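Local coordinates for protein KLLA0F20702p (Kluyveromyces lactis, PDB 5Y5A) that probably serves as the Est1 subunit of yeast telomerase, helping to recruit the enzyme to telomeres through its complex with Cdc13, at residues A[443-454]-A[541-552]; A[116-124]-A[203-211]. One frame throughout, in Å; residues are numbered along the deposited sequence.

Contact 1 (A[443-454]-A[541-552])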
loop_
_atom_site.group_PDB
_atom_site.type_symbol
_atom_site.label_atom_id
_atom_site.label_comp_id
_atom_site.label_asym_id
_atom_site.label_seq_id
_atom_site.Cartn_x
_atom_site.Cartn_y
_atom_site.Cartn_z
ATOM N N ALA A 443 3.580 3.768 24.304
ATOM C CA ALA A 443 2.139 3.601 24.442
ATOM C C ALA A 443 1.735 3.293 25.883
ATOM O O ALA A 443 0.766 3.847 26.392
ATOM C CB ALA A 443 1.651 2.498 23.504
ATOM N N HIS A 444 2.493 2.408 26.523
ATOM C CA HIS A 444 2.301 2.034 27.929
ATOM C C HIS A 444 2.456 3.208 28.885
ATOM O O HIS A 444 1.896 3.213 29.987
ATOM C CB HIS A 444 3.300 0.948 28.310
ATOM C CG HIS A 444 2.779 -0.444 28.165
ATOM N ND1 HIS A 444 3.599 -1.551 28.178
ATOM C CD2 HIS A 444 1.512 -0.916 28.043
ATOM C CE1 HIS A 444 2.868 -2.646 28.054
ATOM N NE2 HIS A 444 1.596 -2.282 27.971
ATOM N N ARG A 445 3.228 4.203 28.464
ATOM C CA ARG A 445 3.492 5.367 29.298
ATOM C C ARG A 445 2.725 6.617 28.849
ATOM O O ARG A 445 2.868 7.682 29.442
ATOM C CB ARG A 445 4.999 5.631 29.329
ATOM C CG ARG A 445 5.747 4.624 30.198
ATOM C CD ARG A 445 7.215 4.464 29.810
ATOM N NE ARG A 445 7.814 3.369 30.567
ATOM C CZ ARG A 445 7.649 2.081 30.276
ATOM N NH1 ARG A 445 6.909 1.724 29.230
ATOM N NH2 ARG A 445 8.225 1.149 31.026
ATOM N N SER A 446 1.894 6.473 27.818
ATOM C CA SER A 446 1.071 7.574 27.317
ATOM C C SER A 446 -0.269 7.651 28.057
ATOM O O SER A 446 -1.119 6.780 27.890
ATOM C CB SER A 446 0.828 7.408 25.816
ATOM O OG SER A 446 0.035 8.462 25.301
ATOM N N THR A 447 -0.458 8.685 28.875
ATOM C CA THR A 447 -1.671 8.785 29.685
ATOM C C THR A 447 -2.902 9.005 28.810
ATOM O O THR A 447 -3.941 8.384 29.035
ATOM C CB THR A 447 -1.585 9.922 30.743
ATOM O OG1 THR A 447 -1.238 11.156 30.106
ATOM C CG2 THR A 447 -0.550 9.593 31.816
ATOM N N SER A 448 -2.779 9.867 27.803
ATOM C CA SER A 448 -3.901 10.133 26.912
ATOM C C SER A 448 -4.299 8.869 26.155
ATOM O O SER A 448 -5.476 8.557 26.057
ATOM C CB SER A 448 -3.564 11.251 25.930
ATOM O OG SER A 448 -2.490 10.874 25.097
ATOM N N PHE A 449 -3.319 8.131 25.643
ATOM C CA PHE A 449 -3.629 6.932 24.869
ATOM C C PHE A 449 -4.205 5.825 25.755
ATOM O O PHE A 449 -5.194 5.194 25.398
ATOM C CB PHE A 449 -2.395 6.414 24.102
ATOM C CG PHE A 449 -2.684 5.173 23.303
ATOM C CD1 PHE A 449 -3.402 5.251 22.119
ATOM C CD2 PHE A 449 -2.302 3.920 23.766
ATOM C CE1 PHE A 449 -3.713 4.102 21.396
ATOM C CE2 PHE A 449 -2.608 2.769 23.047
ATOM C CZ PHE A 449 -3.316 2.862 21.864
ATOM N N CYS A 450 -3.600 5.599 26.916
ATOM C CA CYS A 450 -4.131 4.617 27.865
ATOM C C CYS A 450 -5.530 4.975 28.331
ATOM O O CYS A 450 -6.391 4.103 28.436
ATOM C CB CYS A 450 -3.203 4.471 29.074
ATOM S SG CYS A 450 -1.682 3.612 28.650
ATOM N N GLN A 451 -5.760 6.253 28.610
ATOM C CA GLN A 451 -7.111 6.697 28.955
ATOM C C GLN A 451 -8.099 6.380 27.820
ATOM O O GLN A 451 -9.203 5.890 28.068
ATOM C CB GLN A 451 -7.132 8.195 29.265
ATOM C CG GLN A 451 -8.506 8.718 29.659
ATOM C CD GLN A 451 -8.960 8.176 31.007
ATOM O OE1 GLN A 451 -8.376 8.491 32.040
ATOM N NE2 GLN A 451 -9.993 7.339 30.994
ATOM N N SER A 452 -7.694 6.648 26.578
ATOM C CA SER A 452 -8.557 6.395 25.421
ATOM C C SER A 452 -8.906 4.915 25.260
ATOM O O SER A 452 -10.050 4.571 24.988
ATOM C CB SER A 452 -7.893 6.912 24.138
ATOM O OG SER A 452 -8.049 8.318 24.028
ATOM N N MET A 453 -7.918 4.043 25.430
ATOM C CA MET A 453 -8.148 2.609 25.270
ATOM C C MET A 453 -9.006 2.050 26.389
ATOM O O MET A 453 -9.790 1.130 26.175
ATOM C CB MET A 453 -6.818 1.854 25.199
ATOM C CG MET A 453 -6.091 2.048 23.866
ATOM S SD MET A 453 -7.203 2.022 22.442
ATOM C CE MET A 453 -7.391 0.276 22.153
ATOM N N VAL A 454 -8.845 2.606 27.586
ATOM C CA VAL A 454 -9.695 2.262 28.726
ATOM C C VAL A 454 -11.167 2.590 28.445
ATOM O O VAL A 454 -12.056 1.761 28.685
ATOM C CB VAL A 454 -9.226 3.002 30.000
ATOM C CG1 VAL A 454 -10.341 3.053 31.046
ATOM C CG2 VAL A 454 -7.951 2.347 30.553
ATOM N N ASN A 541 -6.726 -5.407 23.917
ATOM C CA ASN A 541 -6.702 -4.285 24.845
ATOM C C ASN A 541 -6.419 -4.732 26.272
ATOM O O ASN A 541 -5.671 -4.075 26.994
ATOM C CB ASN A 541 -8.016 -3.502 24.772
ATOM C CG ASN A 541 -8.175 -2.779 23.449
ATOM O OD1 ASN A 541 -7.299 -2.869 22.586
ATOM N ND2 ASN A 541 -9.294 -2.067 23.273
ATOM N N LYS A 542 -6.995 -5.854 26.684
ATOM C CA LYS A 542 -6.687 -6.365 28.014
ATOM C C LYS A 542 -5.206 -6.749 28.152
ATOM O O LYS A 542 -4.592 -6.500 29.197
ATOM C CB LYS A 542 -7.579 -7.557 28.352
ATOM C CG LYS A 542 -9.034 -7.177 28.596
ATOM C CD LYS A 542 -9.748 -8.227 29.437
ATOM C CE LYS A 542 -11.221 -7.882 29.603
ATOM N NZ LYS A 542 -11.835 -8.628 30.743
ATOM N N LYS A 543 -4.624 -7.342 27.109
ATOM C CA LYS A 543 -3.213 -7.721 27.178
ATOM C C LYS A 543 -2.362 -6.466 27.255
ATOM O O LYS A 543 -1.388 -6.409 28.002
ATOM C CB LYS A 543 -2.790 -8.567 25.972
ATOM C CG LYS A 543 -3.484 -9.913 25.850
ATOM C CD LYS A 543 -3.166 -10.846 27.001
ATOM C CE LYS A 543 -1.767 -11.420 26.899
ATOM N NZ LYS A 543 -1.518 -12.404 27.992
ATOM N N PHE A 544 -2.738 -5.454 26.479
ATOM C CA PHE A 544 -2.001 -4.198 26.475
ATOM C C PHE A 544 -2.037 -3.506 27.827
ATOM O O PHE A 544 -1.026 -2.988 28.303
ATOM C CB PHE A 544 -2.555 -3.246 25.428
ATOM C CG PHE A 544 -1.999 -1.858 25.531
ATOM C CD1 PHE A 544 -0.723 -1.574 25.066
ATOM C CD2 PHE A 544 -2.740 -0.838 26.105
ATOM C CE1 PHE A 544 -0.198 -0.301 25.170
ATOM C CE2 PHE A 544 -2.223 0.440 26.207
ATOM C CZ PHE A 544 -0.945 0.710 25.738
ATOM N N LEU A 545 -3.218 -3.481 28.426
ATOM C CA LEU A 545 -3.446 -2.726 29.645
ATOM C C LEU A 545 -2.803 -3.403 30.835
ATOM O O LEU A 545 -2.541 -2.763 31.856
ATOM C CB LEU A 545 -4.946 -2.547 29.880
ATOM C CG LEU A 545 -5.588 -1.511 28.952
ATOM C CD1 LEU A 545 -7.104 -1.495 29.097
ATOM C CD2 LEU A 545 -5.010 -0.120 29.212
ATOM N N GLU A 546 -2.538 -4.698 30.690
ATOM C CA GLU A 546 -1.951 -5.486 31.763
ATOM C C GLU A 546 -0.721 -4.806 32.361
ATOM O O GLU A 546 -0.570 -4.758 33.574
ATOM C CB GLU A 546 -1.584 -6.884 31.265
ATOM C CG GLU A 546 -1.345 -7.884 32.387
ATOM C CD GLU A 546 -0.371 -8.992 32.011
ATOM O OE1 GLU A 546 0.253 -8.904 30.930
ATOM O OE2 GLU A 546 -0.230 -9.953 32.801
ATOM N N LYS A 547 0.138 -4.245 31.516
ATOM C CA LYS A 547 1.366 -3.638 32.015
ATOM C C LYS A 547 1.496 -2.151 31.685
ATOM O O LYS A 547 2.605 -1.653 31.490
ATOM C CB LYS A 547 2.575 -4.403 31.466
ATOM C CG LYS A 547 2.646 -5.843 31.963
ATOM C CD LYS A 547 3.758 -6.634 31.293
ATOM C CE LYS A 547 3.927 -7.997 31.960
ATOM N NZ LYS A 547 5.042 -8.790 31.369
ATOM N N ASN A 548 0.371 -1.440 31.625
ATOM C CA ASN A 548 0.415 0.002 31.396
ATOM C C ASN A 548 1.041 0.675 32.614
ATOM O O ASN A 548 1.004 0.126 33.710
ATOM C CB ASN A 548 -0.987 0.574 31.103
ATOM C CG ASN A 548 -1.839 0.744 32.359
ATOM O OD1 ASN A 548 -1.796 1.788 33.015
ATOM N ND2 ASN A 548 -2.625 -0.277 32.691
ATOM N N CYS A 549 1.622 1.855 32.420
ATOM C CA CYS A 549 2.336 2.542 33.487
ATOM C C CYS A 549 1.592 3.792 33.927
ATOM O O CYS A 549 2.176 4.692 34.528
ATOM C CB CYS A 549 3.755 2.913 33.031
ATOM S SG CYS A 549 4.726 1.547 32.316
ATOM N N CYS A 550 0.301 3.848 33.627
ATOM C CA CYS A 550 -0.481 5.048 33.897
ATOM C C CYS A 550 -1.575 4.806 34.927
ATOM O O CYS A 550 -2.526 5.582 35.018
ATOM C CB CYS A 550 -1.097 5.577 32.602
ATOM S SG CYS A 550 0.121 5.998 31.329
ATOM N N GLY A 551 -1.444 3.722 35.685
ATOM C CA GLY A 551 -2.308 3.477 36.829
ATOM C C GLY A 551 -3.675 2.873 36.561
ATOM O O GLY A 551 -4.505 2.791 37.468
ATOM N N PHE A 552 -3.926 2.443 35.331
ATOM C CA PHE A 552 -5.226 1.852 35.008
ATOM C C PHE A 552 -5.255 0.356 35.352
ATOM O O PHE A 552 -4.299 -0.377 35.085
ATOM C CB PHE A 552 -5.570 2.084 33.532
ATOM C CG PHE A 552 -5.777 3.534 33.182
ATOM C CD1 PHE A 552 -6.985 4.159 33.449
ATOM C CD2 PHE A 552 -4.759 4.274 32.597
ATOM C CE1 PHE A 552 -7.174 5.487 33.141
ATOM C CE2 PHE A 552 -4.946 5.608 32.276
ATOM C CZ PHE A 552 -6.150 6.214 32.550
#

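Contact 2 (A[116-124]-A[203-211])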
loop_
_atom_site.group_PDB
_atom_site.type_symbol
_atom_site.label_atom_id
_atom_site.label_comp_id
_atom_site.label_asym_id
_atom_site.label_seq_id
_atom_site.Cartn_x
_atom_site.Cartn_y
_atom_site.Cartn_z
ATOM N N HIS A 116 1.707 15.344 -31.556
ATOM C CA HIS A 116 0.871 14.455 -30.752
ATOM C C HIS A 116 0.411 13.235 -31.547
ATOM O O HIS A 116 0.789 12.107 -31.234
ATOM C CB HIS A 116 -0.354 15.219 -30.248
ATOM C CG HIS A 116 -1.241 14.418 -29.348
ATOM N ND1 HIS A 116 -0.952 14.202 -28.016
ATOM C CD2 HIS A 116 -2.415 13.784 -29.583
ATOM C CE1 HIS A 116 -1.908 13.472 -27.472
ATOM N NE2 HIS A 116 -2.808 13.204 -28.401
ATOM N N ARG A 117 -0.386 13.472 -32.584
ATOM C CA ARG A 117 -0.996 12.390 -33.353
ATOM C C ARG A 117 0.014 11.541 -34.123
ATOM O O ARG A 117 -0.227 10.359 -34.364
ATOM C CB ARG A 117 -2.032 12.959 -34.323
ATOM C CG ARG A 117 -3.227 13.602 -33.638
ATOM C CD ARG A 117 -4.212 14.162 -34.652
ATOM N NE ARG A 117 -5.375 14.769 -34.010
ATOM C CZ ARG A 117 -6.370 15.363 -34.664
ATOM N NH1 ARG A 117 -6.349 15.435 -35.990
ATOM N NH2 ARG A 117 -7.387 15.886 -33.991
ATOM N N GLN A 118 1.135 12.135 -34.514
ATOM C CA GLN A 118 2.132 11.402 -35.285
ATOM C C GLN A 118 2.829 10.346 -34.434
ATOM O O GLN A 118 2.941 9.186 -34.833
ATOM C CB GLN A 118 3.167 12.353 -35.882
ATOM C CG GLN A 118 4.199 11.657 -36.748
ATOM C CD GLN A 118 5.094 12.634 -37.480
ATOM O OE1 GLN A 118 5.033 13.841 -37.246
ATOM N NE2 GLN A 118 5.927 12.117 -38.378
ATOM N N LEU A 119 3.301 10.748 -33.260
ATOM C CA LEU A 119 3.999 9.817 -32.387
ATOM C C LEU A 119 3.005 8.926 -31.643
ATOM O O LEU A 119 3.354 7.846 -31.182
ATOM C CB LEU A 119 4.897 10.562 -31.403
ATOM C CG LEU A 119 5.616 9.659 -30.397
ATOM C CD1 LEU A 119 6.576 8.694 -31.097
ATOM C CD2 LEU A 119 6.325 10.488 -29.328
ATOM N N ASN A 120 1.760 9.372 -31.541
ATOM C CA ASN A 120 0.696 8.495 -31.074
ATOM C C ASN A 120 0.343 7.446 -32.124
ATOM O O ASN A 120 -0.238 6.412 -31.810
ATOM C CB ASN A 120 -0.550 9.297 -30.702
ATOM C CG ASN A 120 -0.617 9.607 -29.226
ATOM O OD1 ASN A 120 0.001 8.923 -28.414
ATOM N ND2 ASN A 120 -1.374 10.634 -28.867
ATOM N N SER A 121 0.695 7.715 -33.375
ATOM C CA SER A 121 0.409 6.769 -34.443
ATOM C C SER A 121 1.417 5.628 -34.448
ATOM O O SER A 121 1.036 4.462 -34.554
ATOM C CB SER A 121 0.399 7.464 -35.801
ATOM O OG SER A 121 0.179 6.517 -36.830
ATOM N N ILE A 122 2.700 5.963 -34.334
ATOM C CA ILE A 122 3.744 4.944 -34.275
ATOM C C ILE A 122 3.650 4.148 -32.969
ATOM O O ILE A 122 4.016 2.972 -32.921
ATOM C CB ILE A 122 5.159 5.565 -34.419
ATOM C CG1 ILE A 122 5.358 6.170 -35.814
ATOM C CG2 ILE A 122 6.235 4.541 -34.134
ATOM C CD1 ILE A 122 6.610 7.024 -35.948
ATOM N N LEU A 123 3.138 4.783 -31.918
ATOM C CA LEU A 123 2.979 4.107 -30.637
ATOM C C LEU A 123 1.959 2.985 -30.744
ATOM O O LEU A 123 2.153 1.895 -30.202
ATOM C CB LEU A 123 2.549 5.088 -29.547
ATOM C CG LEU A 123 2.155 4.413 -28.229
ATOM C CD1 LEU A 123 3.359 3.727 -27.603
ATOM C CD2 LEU A 123 1.526 5.400 -27.259
ATOM N N GLN A 124 0.873 3.258 -31.455
ATOM C CA GLN A 124 -0.209 2.296 -31.586
ATOM C C GLN A 124 0.171 1.171 -32.540
ATOM O O GLN A 124 -0.545 0.178 -32.651
ATOM C CB GLN A 124 -1.485 2.994 -32.053
ATOM C CG GLN A 124 -2.081 3.925 -31.003
ATOM C CD GLN A 124 -3.199 4.800 -31.545
ATOM O OE1 GLN A 124 -3.353 4.963 -32.760
ATOM N NE2 GLN A 124 -3.989 5.372 -30.638
ATOM N N ILE A 203 -1.715 5.721 -21.621
ATOM C CA ILE A 203 -2.684 6.743 -21.235
ATOM C C ILE A 203 -2.068 8.139 -21.251
ATOM O O ILE A 203 -2.673 9.091 -21.747
ATOM C CB ILE A 203 -3.257 6.449 -19.854
ATOM C CG1 ILE A 203 -4.243 5.288 -19.952
ATOM C CG2 ILE A 203 -3.940 7.676 -19.272
ATOM C CD1 ILE A 203 -4.548 4.661 -18.629
ATOM N N ILE A 204 -0.851 8.247 -20.728
ATOM C CA ILE A 204 -0.124 9.510 -20.742
ATOM C C ILE A 204 0.116 10.017 -22.173
ATOM O O ILE A 204 -0.088 11.200 -22.464
ATOM C CB ILE A 204 1.213 9.369 -19.995
ATOM C CG1 ILE A 204 0.940 9.225 -18.498
ATOM C CG2 ILE A 204 2.118 10.565 -20.267
ATOM C CD1 ILE A 204 2.068 8.604 -17.728
ATOM N N MET A 205 0.514 9.144 -23.070
ATOM C CA MET A 205 0.744 9.578 -24.423
ATOM C C MET A 205 -0.568 9.926 -25.113
ATOM O O MET A 205 -0.650 10.892 -25.829
ATOM C CB MET A 205 1.489 8.502 -25.185
ATOM C CG MET A 205 2.702 7.982 -24.453
ATOM S SD MET A 205 4.055 9.135 -24.528
ATOM C CE MET A 205 4.974 8.704 -23.081
ATOM N N GLU A 206 -1.591 9.128 -24.869
ATOM C CA GLU A 206 -2.886 9.335 -25.502
ATOM C C GLU A 206 -3.602 10.581 -24.993
ATOM O O GLU A 206 -4.660 10.951 -25.509
ATOM C CB GLU A 206 -3.779 8.114 -25.287
ATOM C CG GLU A 206 -3.418 6.922 -26.143
ATOM C CD GLU A 206 -4.446 5.817 -26.038
ATOM O OE1 GLU A 206 -5.110 5.726 -24.984
ATOM O OE2 GLU A 206 -4.598 5.051 -27.010
ATOM N N HIS A 207 -3.030 11.227 -23.982
ATOM C CA HIS A 207 -3.646 12.418 -23.406
ATOM C C HIS A 207 -3.129 13.709 -24.039
ATOM O O HIS A 207 -1.939 13.836 -24.337
ATOM C CB HIS A 207 -3.425 12.451 -21.894
ATOM C CG HIS A 207 -4.692 12.359 -21.104
ATOM N ND1 HIS A 207 -5.151 13.386 -20.312
ATOM C CD2 HIS A 207 -5.602 11.360 -20.997
ATOM C CE1 HIS A 207 -6.290 13.025 -19.742
ATOM N NE2 HIS A 207 -6.583 11.801 -20.141
ATOM N N LEU A 208 -4.007 14.665 -24.226
ATOM C CA LEU A 208 -3.584 15.904 -24.814
ATOM C C LEU A 208 -2.929 16.790 -23.788
ATOM O O LEU A 208 -1.858 17.322 -24.025
ATOM C CB LEU A 208 -4.780 16.615 -25.410
ATOM C CG LEU A 208 -5.863 16.840 -24.385
ATOM C CD1 LEU A 208 -5.821 18.302 -23.996
ATOM C CD2 LEU A 208 -7.198 16.439 -24.973
ATOM N N SER A 209 -3.571 16.942 -22.641
ATOM C CA SER A 209 -3.036 17.799 -21.592
ATOM C C SER A 209 -2.455 16.980 -20.448
ATOM O O SER A 209 -2.514 15.749 -20.456
ATOM C CB SER A 209 -4.124 18.731 -21.056
ATOM O OG SER A 209 -3.629 19.540 -20.001
ATOM N N ASP A 210 -1.893 17.674 -19.465
ATOM C CA ASP A 210 -1.404 17.022 -18.262
ATOM C C ASP A 210 -2.487 17.061 -17.191
ATOM O O ASP A 210 -2.221 16.832 -16.013
ATOM C CB ASP A 210 -0.111 17.681 -17.777
ATOM C CG ASP A 210 1.071 17.376 -18.685
ATOM O OD1 ASP A 210 1.238 16.199 -19.067
ATOM O OD2 ASP A 210 1.830 18.310 -19.023
ATOM N N ARG A 211 -3.711 17.357 -17.625
ATOM C CA ARG A 211 -4.897 17.257 -16.779
ATOM C C ARG A 211 -5.509 15.865 -16.892
ATOM O O ARG A 211 -5.890 15.444 -17.983
ATOM C CB ARG A 211 -5.944 18.298 -17.172
ATOM C CG ARG A 211 -5.501 19.742 -17.095
ATOM C CD ARG A 211 -6.668 20.648 -17.452
ATOM N NE ARG A 211 -6.320 22.064 -17.407
ATOM C CZ ARG A 211 -7.179 23.050 -17.642
ATOM N NH1 ARG A 211 -8.442 22.771 -17.939
ATOM N NH2 ARG A 211 -6.781 24.314 -17.580
#

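Contact 1 (A[443-454]-A[541-552])
The imidazole of His-444 forms an offset stack with the ring of Phe-544, centroids 4.8 Å apart and planes 29° from parallel. His-444 NE2 also donates to Phe-544 O at 2.7 Å, near the imidazole plane though bent at the hydrogen (139°), so a single residue supplies both the stacking surface and the acceptor that helps to set the histidine's rotation. Lys-547 O lies over the centre of one imidazole face.

With chi1 at 170°, which sets CG opposite the backbone N, the Phe-544 ring enters as a knob into the hole formed by Ala-443, His-444, Phe-449 and Cys-450. Phe-449 turns its edge to this ring, with CE2 3.8 Å from Phe-544 CZ.

In the loop after helix 526-546, Cys-549 N donates to His-444 O (2.8 Å), and Cys-549 SG rests over the Arg-445 guanidinium, whose NH1 is bonded to Lys-441 O. Asn-548 sets the loop in an Asx turn, OD1 accepting from Cys-550 N and Phe-552 N. Phe-552 meets Val-454 CG2 through CD1 (3.6 Å) and points its edge at Gln-451 OE1.

Outside the two segments, Lys-547 NZ pairs with an acidic side chain of the bound peptide, whose backbone packs on His-444: an aromatic knob-into-hole core bordering a peptide-binding site.

Contact 2 (A[116-124]-A[203-211])
Asn-120 reaches from helix 113-144 to the last turn of helix 179-206, where its ND2 donates to Met-205 O at 3.1 Å. The N-H points fairly straight at the oxygen (150°) and within the plane of the amide, yet the donor stands well above the carbonyl plane of Met-205. The other branch of the same amide, OD1, lies beside Met-205 CB at 3.6 Å and makes no bond to Met-205 O.

His-116, one helical turn earlier, reaches the same Met-205 carbonyl and that of His-207. Because its CG is anti to the backbone N (chi1 -177°), the ring extends toward the chain leaving the helix. Its CE1 is 3.3 Å from Met-205 O and 3.2 Å from His-207 O, the latter near the ring plane. Asn-120 ND2 is stationed over one imidazole face, offset toward the rim. Met-205 O would probably lose this donor, and the His-116 face its amide neighbour, were Asn-120 replaced by an alanine.

Further along the helix, Leu-123 meets Met-205 at about a right angle, CD2 to CB 3.7 Å. Phe-97 of helix 78-105 packs on Leu-123 as well. At the exposed margin, the amide of Gln-124 and the carboxylate of Glu-206 stand with their planes 87° apart, at a distance of 3.7 Å between Gln-124 NE2 and Glu-206 OE2. An asparagine side chain thus hydrogen-bonds a backbone carbonyl near the end of helix 179-206 and links two helices, within a helical region whose family belongs to the TPR clan.

The two contacts make a useful contrast in how a mostly helical protein ties distant segments together. They lie on opposite sides of the chain's centre, their own centres about 57 Å apart, and share no helix. Contact 1 is mostly buried and hides 856 Å² between its segments, largely through aromatic rings, sulfur atoms and an ordered loop; contact 2 is only partly buried, hides 288 Å², and relies on one amide-to-carbonyl bond with a small apolar patch. In both, the end region of a helix is met by side chains from another helix, and a histidine lies beside backbone carbonyls of the other segment. Contact 1 adjoins the bound peptide, presumably from Cdc13, whereas contact 2 joins helices of the N-terminal part.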